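Local coordinates for uncharacterized protein MJ0236 (Methanocaldococcus jannaschii DSM 2661, PDB 2PHP) that probably makes thiamine phosphate by joining the pyrimidine and thiazole halves, this chain being the C-terminal ThiN domain of a bifunctional enzyme whose other part probably phosphorylates hydroxymethylpyrimidine, at residues K48-L53 against K81-A86; T54-K59 against C96-Y101; F118-E123 against M159-G164; W132-A137 against D146-R151. All blocks are in the same frame, centred on the assembly; numbering follows the deposited sequence.

Contact 1 of 4, residues K48-L53 against K81-A86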
loop_
_atom_site.group_PDB
_atom_site.type_symbol
_atom_site.label_atom_id
_atom_site.label_comp_id
_atom_site.label_asym_id
_atom_site.label_seq_id
_atom_site.Cartn_x
_atom_site.Cartn_y
_atom_site.Cartn_z
ATOM N N LYS B 48 20.512 12.749 -9.239
ATOM C CA LYS B 48 20.759 11.328 -9.014
ATOM C C LYS B 48 21.406 11.091 -7.647
ATOM O O LYS B 48 21.332 9.992 -7.108
ATOM C CB LYS B 48 21.669 10.760 -10.102
ATOM C CG LYS B 48 21.105 10.808 -11.508
ATOM C CD LYS B 48 19.893 9.916 -11.646
ATOM C CE LYS B 48 19.849 9.246 -13.023
ATOM N NZ LYS B 48 19.959 10.201 -14.164
ATOM N N ASP B 49 22.048 12.115 -7.094
ATOM C CA ASP B 49 22.665 11.988 -5.785
ATOM C C ASP B 49 21.651 12.359 -4.709
ATOM O O ASP B 49 22.003 12.495 -3.544
ATOM C CB ASP B 49 23.892 12.901 -5.660
ATOM C CG ASP B 49 25.064 12.443 -6.519
ATOM O OD1 ASP B 49 25.063 11.283 -6.983
ATOM O OD2 ASP B 49 26.002 13.249 -6.715
ATOM N N VAL B 50 20.389 12.520 -5.107
ATOM C CA VAL B 50 19.326 12.885 -4.165
ATOM C C VAL B 50 18.270 11.790 -4.065
ATOM O O VAL B 50 17.767 11.322 -5.086
ATOM C CB VAL B 50 18.618 14.190 -4.603
ATOM C CG1 VAL B 50 17.593 14.607 -3.550
ATOM C CG2 VAL B 50 19.646 15.290 -4.828
ATOM N N ALA B 51 17.926 11.385 -2.842
ATOM C CA ALA B 51 16.901 10.349 -2.651
ATOM C C ALA B 51 15.593 10.920 -2.101
ATOM O O ALA B 51 15.596 11.890 -1.333
ATOM C CB ALA B 51 17.412 9.260 -1.723
ATOM N N ALA B 52 14.480 10.303 -2.496
ATOM C CA ALA B 52 13.152 10.730 -2.052
ATOM C C ALA B 52 12.085 9.705 -2.442
ATOM O O ALA B 52 12.406 8.675 -3.030
ATOM C CB ALA B 52 12.822 12.078 -2.661
ATOM N N LEU B 53 10.821 9.989 -2.127
ATOM C CA LEU B 53 9.729 9.072 -2.457
ATOM C C LEU B 53 9.478 9.025 -3.949
ATOM O O LEU B 53 9.544 10.044 -4.619
ATOM C CB LEU B 53 8.433 9.489 -1.749
ATOM C CG LEU B 53 8.447 9.377 -0.226
ATOM C CD1 LEU B 53 7.181 9.955 0.366
ATOM C CD2 LEU B 53 8.604 7.926 0.162
ATOM N N LYS B 81 16.407 20.017 -7.293
ATOM C CA LYS B 81 16.822 21.337 -7.779
ATOM C C LYS B 81 16.951 22.307 -6.607
ATOM O O LYS B 81 17.843 23.150 -6.588
ATOM C CB LYS B 81 15.805 21.896 -8.781
ATOM C CG LYS B 81 15.731 21.167 -10.126
ATOM C CD LYS B 81 14.716 21.851 -11.037
ATOM C CE LYS B 81 14.346 21.012 -12.254
ATOM N NZ LYS B 81 15.496 20.815 -13.177
ATOM N N ILE B 82 16.059 22.186 -5.629
ATOM C CA ILE B 82 16.110 23.066 -4.470
ATOM C C ILE B 82 17.348 22.781 -3.613
ATOM O O ILE B 82 18.088 23.699 -3.263
ATOM C CB ILE B 82 14.847 22.924 -3.592
ATOM C CG1 ILE B 82 13.614 23.386 -4.372
ATOM C CG2 ILE B 82 15.020 23.739 -2.316
ATOM C CD1 ILE B 82 12.272 23.033 -3.697
ATOM N N ILE B 83 17.572 21.512 -3.286
ATOM C CA ILE B 83 18.724 21.131 -2.472
ATOM C C ILE B 83 20.063 21.474 -3.133
ATOM O O ILE B 83 20.934 22.064 -2.499
ATOM C CB ILE B 83 18.687 19.627 -2.128
ATOM C CG1 ILE B 83 17.436 19.336 -1.289
ATOM C CG2 ILE B 83 19.957 19.232 -1.369
ATOM C CD1 ILE B 83 17.119 17.872 -1.103
ATOM N N LEU B 84 20.232 21.109 -4.399
ATOM C CA LEU B 84 21.476 21.420 -5.090
ATOM C C LEU B 84 21.706 22.921 -5.179
ATOM O O LEU B 84 22.850 23.376 -5.131
ATOM C CB LEU B 84 21.492 20.800 -6.488
ATOM C CG LEU B 84 21.995 19.353 -6.515
ATOM C CD1 LEU B 84 21.076 18.470 -5.678
ATOM C CD2 LEU B 84 22.064 18.859 -7.951
ATOM N N SER B 85 20.628 23.694 -5.305
ATOM C CA SER B 85 20.758 25.148 -5.372
ATOM C C SER B 85 21.183 25.705 -4.012
ATOM O O SER B 85 22.114 26.502 -3.917
ATOM C CB SER B 85 19.436 25.798 -5.794
ATOM O OG SER B 85 19.136 25.539 -7.154
ATOM N N ALA B 86 20.496 25.283 -2.957
ATOM C CA ALA B 86 20.813 25.761 -1.618
ATOM C C ALA B 86 22.206 25.338 -1.166
ATOM O O ALA B 86 22.873 26.076 -0.433
ATOM C CB ALA B 86 19.770 25.262 -0.622
#
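V50 turns its two methyl groups to different neighbours on one helix, and this fork carries the contact between the two segments. CG1 stands anti to the backbone N (chi1 -175°), which leaves CG2 anti to the carbonyl carbon. V50 CG2 meets CD1 of L84 at 3.6 Å. V50 CG1 faces CD1 of I83 more loosely, 4.1 Å away. Both helix side chains run slantwise to the valine and offer only the ends of their chains. I83 starts out toward the strand and carries on through CG1 to its delta methyl, whereas L84 leaves the helix to the side and gets there by its CD1 branch. A valine suits a strand facing a helix because its branching at CB fills width without needing length; the CA atoms of V50 and I83 lie 8.4 Å apart, a separation the valine and the longer isoleucine fill between them. The joint is apolar and buried. Strand 50-53 belongs to the large mixed sheet, and helix 77-87 packs on it here. Strand 37-40 lies alongside, its A38 and S40 touching V50 and S40 also meeting I83, while the far flank of the helix, at I82 and S85, packs on helix 129-141.

Contact 2 of 4, residues T54-K59 against C96-Y101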
loop_
_atom_site.group_PDB
_atom_site.type_symbol
_atom_site.label_atom_id
_atom_site.label_comp_id
_atom_site.label_asym_id
_atom_site.label_seq_id
_atom_site.Cartn_x
_atom_site.Cartn_y
_atom_site.Cartn_z
ATOM N N THR B 54 9.197 7.834 -4.465
ATOM C CA THR B 54 8.909 7.660 -5.884
ATOM C C THR B 54 7.475 8.154 -6.105
ATOM O O THR B 54 7.088 8.503 -7.214
ATOM C CB THR B 54 9.048 6.174 -6.296
ATOM O OG1 THR B 54 8.346 5.349 -5.356
ATOM C CG2 THR B 54 10.523 5.764 -6.328
ATOM N N GLY B 55 6.696 8.176 -5.027
ATOM C CA GLY B 55 5.333 8.681 -5.090
ATOM C C GLY B 55 5.350 10.014 -4.357
ATOM O O GLY B 55 6.202 10.860 -4.630
ATOM N N ARG B 56 4.429 10.197 -3.418
ATOM C CA ARG B 56 4.358 11.417 -2.625
ATOM C C ARG B 56 3.487 11.186 -1.404
ATOM O O ARG B 56 2.898 10.121 -1.256
ATOM C CB ARG B 56 3.791 12.578 -3.450
ATOM C CG ARG B 56 4.884 13.407 -4.138
ATOM C CD ARG B 56 4.401 14.787 -4.552
ATOM N NE ARG B 56 5.525 15.634 -4.946
ATOM C CZ ARG B 56 5.449 16.945 -5.164
ATOM N NH1 ARG B 56 4.294 17.581 -5.034
ATOM N NH2 ARG B 56 6.543 17.628 -5.481
ATOM N N ILE B 57 3.427 12.175 -0.518
ATOM C CA ILE B 57 2.585 12.067 0.659
ATOM C C ILE B 57 1.311 12.809 0.298
ATOM O O ILE B 57 1.362 13.988 -0.062
ATOM C CB ILE B 57 3.253 12.720 1.880
ATOM C CG1 ILE B 57 4.566 11.991 2.171
ATOM C CG2 ILE B 57 2.316 12.649 3.088
ATOM C CD1 ILE B 57 5.457 12.681 3.157
ATOM N N ILE B 58 0.177 12.118 0.348
ATOM C CA ILE B 58 -1.094 12.735 -0.013
ATOM C C ILE B 58 -2.174 12.569 1.046
ATOM O O ILE B 58 -2.088 11.703 1.922
ATOM C CB ILE B 58 -1.632 12.174 -1.360
ATOM C CG1 ILE B 58 -1.977 10.691 -1.212
ATOM C CG2 ILE B 58 -0.585 12.349 -2.465
ATOM C CD1 ILE B 58 -2.666 10.104 -2.451
ATOM N N LYS B 59 -3.204 13.401 0.948
ATOM C CA LYS B 59 -4.295 13.355 1.911
ATOM C C LYS B 59 -5.170 12.127 1.756
ATOM O O LYS B 59 -5.394 11.648 0.646
ATOM C CB LYS B 59 -5.183 14.601 1.790
ATOM C CG LYS B 59 -4.555 15.870 2.342
ATOM C CD LYS B 59 -5.518 17.061 2.287
ATOM C CE LYS B 59 -4.895 18.309 2.930
ATOM N NZ LYS B 59 -5.818 19.479 2.924
ATOM N N CYS B 96 15.258 18.616 2.209
ATOM C CA CYS B 96 14.131 19.519 2.016
ATOM C C CYS B 96 12.801 18.778 1.887
ATOM O O CYS B 96 12.734 17.668 1.349
ATOM C CB CYS B 96 14.364 20.369 0.763
ATOM S SG CYS B 96 12.983 21.455 0.298
HETATM N N MSE B 97 11.746 19.408 2.394
HETATM C CA MSE B 97 10.396 18.858 2.322
HETATM C C MSE B 97 9.438 20.002 2.022
HETATM O O MSE B 97 9.525 21.055 2.656
HETATM C CB MSE B 97 9.996 18.217 3.650
HETATM C CG MSE B 97 8.541 17.791 3.679
HETATM SE SE MSE B 97 8.080 16.843 5.289
HETATM C CE MSE B 97 6.323 16.191 4.805
ATOM N N ASN B 98 8.535 19.813 1.064
ATOM C CA ASN B 98 7.578 20.867 0.751
ATOM C C ASN B 98 6.281 20.606 1.501
ATOM O O ASN B 98 5.824 19.466 1.568
ATOM C CB ASN B 98 7.316 20.950 -0.756
ATOM C CG ASN B 98 6.652 19.699 -1.316
ATOM O OD1 ASN B 98 7.236 18.612 -1.305
ATOM N ND2 ASN B 98 5.423 19.850 -1.807
ATOM N N ILE B 99 5.710 21.658 2.088
ATOM C CA ILE B 99 4.457 21.540 2.830
ATOM C C ILE B 99 3.483 22.640 2.419
ATOM O O ILE B 99 3.869 23.622 1.773
ATOM C CB ILE B 99 4.683 21.610 4.357
ATOM C CG1 ILE B 99 5.146 23.009 4.762
ATOM C CG2 ILE B 99 5.723 20.575 4.774
ATOM C CD1 ILE B 99 5.362 23.148 6.263
ATOM N N LYS B 100 2.220 22.463 2.779
ATOM C CA LYS B 100 1.195 23.424 2.421
ATOM C C LYS B 100 1.494 24.832 2.942
ATOM O O LYS B 100 2.000 25.019 4.053
ATOM C CB LYS B 100 -0.154 22.937 2.933
ATOM C CG LYS B 100 -1.324 23.807 2.546
ATOM C CD LYS B 100 -2.579 23.355 3.273
ATOM C CE LYS B 100 -3.802 24.119 2.791
ATOM N NZ LYS B 100 -4.997 23.700 3.565
ATOM N N TYR B 101 1.182 25.823 2.116
ATOM C CA TYR B 101 1.411 27.219 2.452
ATOM C C TYR B 101 0.229 27.867 3.165
ATOM O O TYR B 101 -0.915 27.490 2.945
ATOM C CB TYR B 101 1.702 28.006 1.178
ATOM C CG TYR B 101 1.654 29.504 1.372
ATOM C CD1 TYR B 101 2.763 30.202 1.858
ATOM C CD2 TYR B 101 0.504 30.229 1.060
ATOM C CE1 TYR B 101 2.728 31.582 2.020
ATOM C CE2 TYR B 101 0.457 31.608 1.218
ATOM C CZ TYR B 101 1.573 32.280 1.695
ATOM O OH TYR B 101 1.547 33.653 1.821
#
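Strand 57-59 belongs to a two-stranded antiparallel hairpin with strand 65-67, and here it and the loop before it pass over strand 95-100 of the large mixed sheet. Three side-chain pairs bridge a gap of 9.9 Å between the CA atoms of I57 and I99. The apolar one is I57 CD1 against CE of selenomethionine M97, 4.0 Å apart, the two chains crossing at about a right angle. M97 holds CG anti to its backbone N (chi1 173°) and stays extended to the methyl, a reach that suits a long, unbranched side chain; F27 and, from helix 167-185, V170 and V174 also touch it. The hairpin strand and the sheet strand run in roughly the same direction, 30° apart, but no backbone bonds join these two segments, so side chains make the contact between them. R56 and N98 form the polar pair. The guanidinium and amide planes lie 40° apart, OD1 of N98 sits over one face of the guanidinium, and R56 NH1 stays 4.1 Å from N98 ND2. Their bonds go to a shared neighbouring loop: NH1 donates to the carbonyl of V33, ND2 to that of G34, and OD1 accepts from the backbone of N36. An asparagine fits there because its amide can both give and accept. At the rim, extended K59 and K100 bring their NZ atoms to 4.3 Å, where two positive charges would probably disfavour each other. T54 bonds through OG1 to Y66 OH of the second subunit.

Contact 3 of 4, residues F118-E123 against M159-G164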
loop_
_atom_site.group_PDB
_atom_site.type_symbol
_atom_site.label_atom_id
_atom_site.label_comp_id
_atom_site.label_asym_id
_atom_site.label_seq_id
_atom_site.Cartn_x
_atom_site.Cartn_y
_atom_site.Cartn_z
ATOM N N PHE B 118 10.624 34.089 -2.737
ATOM C CA PHE B 118 10.820 34.532 -4.114
ATOM C C PHE B 118 9.446 34.704 -4.757
ATOM O O PHE B 118 8.453 34.149 -4.273
ATOM C CB PHE B 118 11.672 33.524 -4.906
ATOM C CG PHE B 118 10.991 32.209 -5.154
ATOM C CD1 PHE B 118 10.121 32.047 -6.230
ATOM C CD2 PHE B 118 11.215 31.130 -4.307
ATOM C CE1 PHE B 118 9.483 30.823 -6.457
ATOM C CE2 PHE B 118 10.584 29.909 -4.524
ATOM C CZ PHE B 118 9.715 29.755 -5.601
ATOM N N ASP B 119 9.399 35.465 -5.846
ATOM C CA ASP B 119 8.151 35.757 -6.548
ATOM C C ASP B 119 8.131 35.150 -7.942
ATOM O O ASP B 119 8.908 35.556 -8.805
ATOM C CB ASP B 119 7.976 37.276 -6.668
ATOM C CG ASP B 119 6.603 37.672 -7.197
ATOM O OD1 ASP B 119 6.025 36.921 -8.010
ATOM O OD2 ASP B 119 6.105 38.748 -6.805
ATOM N N ARG B 120 7.227 34.201 -8.168
ATOM C CA ARG B 120 7.128 33.547 -9.470
ATOM C C ARG B 120 6.952 34.546 -10.613
ATOM O O ARG B 120 7.377 34.285 -11.736
ATOM C CB ARG B 120 5.980 32.521 -9.475
ATOM C CG ARG B 120 6.318 31.205 -8.747
ATOM C CD ARG B 120 5.087 30.312 -8.580
ATOM N NE ARG B 120 5.370 29.074 -7.853
ATOM C CZ ARG B 120 5.955 28.001 -8.384
ATOM N NH1 ARG B 120 6.321 27.995 -9.656
ATOM N NH2 ARG B 120 6.186 26.931 -7.633
ATOM N N LYS B 121 6.346 35.698 -10.327
ATOM C CA LYS B 121 6.148 36.710 -11.363
ATOM C C LYS B 121 7.465 37.368 -11.794
ATOM O O LYS B 121 7.563 37.887 -12.904
ATOM C CB LYS B 121 5.196 37.802 -10.885
ATOM C CG LYS B 121 3.817 37.332 -10.507
ATOM C CD LYS B 121 2.929 38.513 -10.151
ATOM C CE LYS B 121 3.400 39.281 -8.907
ATOM N NZ LYS B 121 4.741 39.932 -9.020
ATOM N N GLU B 122 8.475 37.342 -10.924
ATOM C CA GLU B 122 9.784 37.940 -11.227
ATOM C C GLU B 122 10.765 36.963 -11.888
ATOM O O GLU B 122 11.943 37.284 -12.044
ATOM C CB GLU B 122 10.449 38.478 -9.950
ATOM C CG GLU B 122 9.700 39.591 -9.215
ATOM C CD GLU B 122 9.646 40.908 -9.992
ATOM O OE1 GLU B 122 10.716 41.407 -10.405
ATOM O OE2 GLU B 122 8.536 41.455 -10.180
ATOM N N GLU B 123 10.296 35.780 -12.275
ATOM C CA GLU B 123 11.188 34.800 -12.892
ATOM C C GLU B 123 11.651 35.247 -14.268
ATOM O O GLU B 123 10.844 35.631 -15.110
ATOM C CB GLU B 123 10.507 33.435 -13.019
ATOM C CG GLU B 123 11.462 32.318 -13.451
ATOM C CD GLU B 123 10.752 31.012 -13.762
ATOM O OE1 GLU B 123 9.905 30.586 -12.949
ATOM O OE2 GLU B 123 11.045 30.402 -14.815
HETATM N N MSE B 159 3.576 27.583 -1.811
HETATM C CA MSE B 159 4.291 26.517 -1.109
HETATM C C MSE B 159 5.271 26.974 -0.036
HETATM O O MSE B 159 5.861 28.043 -0.139
HETATM C CB MSE B 159 5.088 25.682 -2.120
HETATM C CG MSE B 159 5.473 24.294 -1.626
HETATM SE SE MSE B 159 3.884 23.167 -1.594
HETATM C CE MSE B 159 3.422 23.366 -3.468
ATOM N N ILE B 160 5.439 26.145 0.990
ATOM C CA ILE B 160 6.411 26.412 2.045
ATOM C C ILE B 160 7.413 25.266 1.946
ATOM O O ILE B 160 7.035 24.096 1.977
ATOM C CB ILE B 160 5.805 26.381 3.463
ATOM C CG1 ILE B 160 4.945 27.624 3.704
ATOM C CG2 ILE B 160 6.934 26.318 4.498
ATOM C CD1 ILE B 160 4.180 27.581 5.009
ATOM N N ARG B 161 8.685 25.599 1.805
ATOM C CA ARG B 161 9.717 24.580 1.710
ATOM C C ARG B 161 10.617 24.659 2.948
ATOM O O ARG B 161 11.197 25.705 3.238
ATOM C CB ARG B 161 10.507 24.782 0.412
ATOM C CG ARG B 161 9.598 24.843 -0.816
ATOM C CD ARG B 161 10.321 25.272 -2.082
ATOM N NE ARG B 161 9.399 25.350 -3.219
ATOM C CZ ARG B 161 8.564 26.363 -3.450
ATOM N NH1 ARG B 161 8.531 27.414 -2.632
ATOM N NH2 ARG B 161 7.738 26.310 -4.485
ATOM N N VAL B 162 10.694 23.555 3.688
ATOM C CA VAL B 162 11.505 23.465 4.896
ATOM C C VAL B 162 12.836 22.776 4.561
ATOM O O VAL B 162 12.852 21.675 4.012
ATOM C CB VAL B 162 10.748 22.668 6.002
ATOM C CG1 VAL B 162 11.604 22.538 7.249
ATOM C CG2 VAL B 162 9.425 23.372 6.339
ATOM N N LEU B 163 13.948 23.437 4.880
ATOM C CA LEU B 163 15.279 22.901 4.592
ATOM C C LEU B 163 16.035 22.570 5.877
ATOM O O LEU B 163 15.678 23.044 6.956
ATOM C CB LEU B 163 16.097 23.912 3.770
ATOM C CG LEU B 163 15.549 24.385 2.413
ATOM C CD1 LEU B 163 14.392 25.342 2.625
ATOM C CD2 LEU B 163 16.643 25.092 1.624
ATOM N N GLY B 164 17.083 21.761 5.758
ATOM C CA GLY B 164 17.860 21.384 6.927
ATOM C C GLY B 164 19.071 20.552 6.557
ATOM O O GLY B 164 19.293 20.268 5.378
HETATM O O HOH W 1 4.692 27.143 -5.295
#
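R161 reaches from strand 159-164, in the mixed sheet, to F118 and R120 in the loop that leads from strand 115-117 to helix 129-141. Its CB points toward that loop, and CG lies anti to the carbonyl carbon (chi1 -53°); CD packs on CD1 of I82. At the tip the guanidinium has F118 CE2 over one face, 3.7 Å from R161 NH1, with ring and guanidinium planes 44° apart. M159 CB also lies over a face, 3.5 Å above the plane. NH1 forms a salt bridge with D150 OD1, while R120 NE binds OD2 of the same carboxylate, so one aspartate is likely to offset the charge of both arginines. This is probably why R120 NH2 can come within 3.6 Å of R161 NH2, near the edge of the R161 group. An arginine suits the place because its flat, charged end can lie against the phenyl ring and still bind the aspartate. A leucine at R161 would probably leave D150 OD1 without this charged mate and F118 CE2 and CZ without the group they pack against. Beside the two NH2 groups, a water accepts from R120 NH2 at 2.8 Å and, weakly, from R161 NH2 at 3.3 Å.

Contact 4 of 4, residues W132-A137 against D146-R151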
loop_
_atom_site.group_PDB
_atom_site.type_symbol
_atom_site.label_atom_id
_atom_site.label_comp_id
_atom_site.label_asym_id
_atom_site.label_seq_id
_atom_site.Cartn_x
_atom_site.Cartn_y
_atom_site.Cartn_z
ATOM N N TRP B 132 16.276 29.007 -9.784
ATOM C CA TRP B 132 16.290 30.457 -9.716
ATOM C C TRP B 132 15.665 30.993 -8.427
ATOM O O TRP B 132 16.232 31.873 -7.771
ATOM C CB TRP B 132 15.549 31.028 -10.926
ATOM C CG TRP B 132 15.223 32.466 -10.781
ATOM C CD1 TRP B 132 16.051 33.526 -11.016
ATOM C CD2 TRP B 132 14.000 33.011 -10.275
ATOM N NE1 TRP B 132 15.415 34.700 -10.682
ATOM C CE2 TRP B 132 14.157 34.413 -10.227
ATOM C CE3 TRP B 132 12.786 32.449 -9.858
ATOM C CZ2 TRP B 132 13.142 35.265 -9.771
ATOM C CZ3 TRP B 132 11.777 33.295 -9.406
ATOM C CH2 TRP B 132 11.962 34.689 -9.367
ATOM N N GLY B 133 14.494 30.469 -8.078
ATOM C CA GLY B 133 13.806 30.917 -6.877
ATOM C C GLY B 133 14.585 30.655 -5.603
ATOM O O GLY B 133 14.610 31.488 -4.694
ATOM N N THR B 134 15.212 29.484 -5.528
ATOM C CA THR B 134 15.997 29.130 -4.355
ATOM C C THR B 134 17.183 30.085 -4.261
ATOM O O THR B 134 17.479 30.619 -3.191
ATOM C CB THR B 134 16.512 27.679 -4.442
ATOM O OG1 THR B 134 15.397 26.776 -4.436
ATOM C CG2 THR B 134 17.428 27.362 -3.264
ATOM N N LYS B 135 17.850 30.301 -5.392
ATOM C CA LYS B 135 18.999 31.200 -5.441
ATOM C C LYS B 135 18.584 32.588 -4.943
ATOM O O LYS B 135 19.180 33.119 -4.009
ATOM C CB LYS B 135 19.536 31.283 -6.875
ATOM C CG LYS B 135 20.847 32.028 -7.021
ATOM C CD LYS B 135 21.348 31.931 -8.458
ATOM C CE LYS B 135 22.684 32.635 -8.649
ATOM N NZ LYS B 135 23.204 32.395 -10.028
ATOM N N ILE B 136 17.549 33.161 -5.551
ATOM C CA ILE B 136 17.061 34.478 -5.144
ATOM C C ILE B 136 16.782 34.544 -3.643
ATOM O O ILE B 136 17.235 35.460 -2.953
ATOM C CB ILE B 136 15.755 34.851 -5.879
ATOM C CG1 ILE B 136 16.031 35.075 -7.366
ATOM C CG2 ILE B 136 15.149 36.105 -5.260
ATOM C CD1 ILE B 136 17.002 36.203 -7.643
ATOM N N ALA B 137 16.024 33.572 -3.144
ATOM C CA ALA B 137 15.669 33.513 -1.733
ATOM C C ALA B 137 16.898 33.460 -0.836
ATOM O O ALA B 137 16.930 34.083 0.226
ATOM C CB ALA B 137 14.780 32.297 -1.463
ATOM N N ASP B 146 15.673 28.577 7.043
ATOM C CA ASP B 146 14.966 27.373 7.462
ATOM C C ASP B 146 13.793 27.167 6.514
ATOM O O ASP B 146 13.366 26.042 6.263
ATOM C CB ASP B 146 14.398 27.542 8.868
ATOM C CG ASP B 146 15.471 27.698 9.918
ATOM O OD1 ASP B 146 16.220 26.727 10.147
ATOM O OD2 ASP B 146 15.558 28.791 10.509
ATOM N N ILE B 147 13.283 28.274 5.986
ATOM C CA ILE B 147 12.122 28.235 5.116
ATOM C C ILE B 147 12.221 29.125 3.889
ATOM O O ILE B 147 12.684 30.267 3.960
ATOM C CB ILE B 147 10.859 28.658 5.905
ATOM C CG1 ILE B 147 10.640 27.708 7.085
ATOM C CG2 ILE B 147 9.661 28.703 4.990
ATOM C CD1 ILE B 147 9.511 28.121 8.012
ATOM N N ILE B 148 11.782 28.576 2.763
ATOM C CA ILE B 148 11.735 29.290 1.507
ATOM C C ILE B 148 10.308 29.046 1.029
ATOM O O ILE B 148 9.903 27.906 0.789
ATOM C CB ILE B 148 12.730 28.729 0.470
ATOM C CG1 ILE B 148 14.167 29.010 0.918
ATOM C CG2 ILE B 148 12.491 29.380 -0.882
ATOM C CD1 ILE B 148 15.207 28.582 -0.079
ATOM N N TYR B 149 9.531 30.113 0.925
ATOM C CA TYR B 149 8.153 29.978 0.492
ATOM C C TYR B 149 7.914 30.917 -0.669
ATOM O O TYR B 149 8.758 31.745 -0.983
ATOM C CB TYR B 149 7.209 30.323 1.651
ATOM C CG TYR B 149 7.041 31.810 1.922
ATOM C CD1 TYR B 149 6.142 32.578 1.177
ATOM C CD2 TYR B 149 7.772 32.447 2.927
ATOM C CE1 TYR B 149 5.971 33.941 1.430
ATOM C CE2 TYR B 149 7.608 33.810 3.186
ATOM C CZ TYR B 149 6.707 34.550 2.435
ATOM O OH TYR B 149 6.542 35.894 2.690
ATOM N N ASP B 150 6.774 30.756 -1.323
ATOM C CA ASP B 150 6.393 31.630 -2.417
ATOM C C ASP B 150 4.870 31.631 -2.425
ATOM O O ASP B 150 4.238 30.638 -2.048
ATOM C CB ASP B 150 6.986 31.161 -3.756
ATOM C CG ASP B 150 6.214 30.013 -4.384
ATOM O OD1 ASP B 150 6.283 28.882 -3.860
ATOM O OD2 ASP B 150 5.539 30.254 -5.406
ATOM N N ARG B 151 4.279 32.751 -2.831
ATOM C CA ARG B 151 2.832 32.882 -2.822
ATOM C C ARG B 151 2.092 32.264 -4.007
ATOM O O ARG B 151 0.887 32.481 -4.182
ATOM C CB ARG B 151 2.458 34.360 -2.648
ATOM C CG ARG B 151 2.963 34.943 -1.327
ATOM C CD ARG B 151 2.154 36.161 -0.854
ATOM N NE ARG B 151 2.843 37.438 -1.071
ATOM C CZ ARG B 151 2.903 38.080 -2.238
ATOM N NH1 ARG B 151 2.312 37.573 -3.317
ATOM N NH2 ARG B 151 3.555 39.237 -2.331
#
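I148 sets CG1 anti to its carbonyl carbon (chi1 -68°) and CG2 anti to its backbone N, and continues extended to CD1, which spreads both branches beneath helix 129-141. The CB of A137 settles against this spread: CG2 of I148 lies 3.8 Å from it, CD1 4.0 Å, and CG1 is almost as near. From one turn earlier, T134 holds OG1 anti to the carbonyl carbon (chi1 -64°), which leaves its methyl anti to the backbone N, and T134 CG2 stands 4.1 Å from I148 CD1 where the two side chains cross at about a right angle. OG1 bonds to the carbonyl of M130 in its own helix while the methyl faces the strand. Alanine suits the closest point because its single methyl lets the CA atoms of A137 and I148 come within 6.6 Å. A glycine in place of I148 would probably open a gap under the helix and leave the methyls of A137 and T134 without their partner on the strand. This is packing inside the beta-alpha-beta unit of strand 115-117, helix 129-141 and the parallel strand 147-150. L163 of the adjoining strand 159-164 touches I148 too, and helix 77-87 covers T134 with I82, S85 and A86.

How the contacts relate
All four contacts reach the seven-stranded mixed sheet of the ThiN domain. Contacts 3 and 4 nearly coincide, their centres 3 Å apart, and lie on the neighbouring strands 159-164 and 147-150; the other pairs have centres about 14 to 17 Å apart. Along the chain contacts 1 and 2 interleave, strands 50-53 and 57-59 coming before helix 77-87 and strand 95-100. Contact 3 opens after both have closed, and its chain span encloses contact 4. Strand 95-100 beside strand 159-164 connects contact 2 to contact 3, while helix 77-87 meets helix 129-141 between contacts 1 and 4. Early and late parts of the sequence thus build one continuous core.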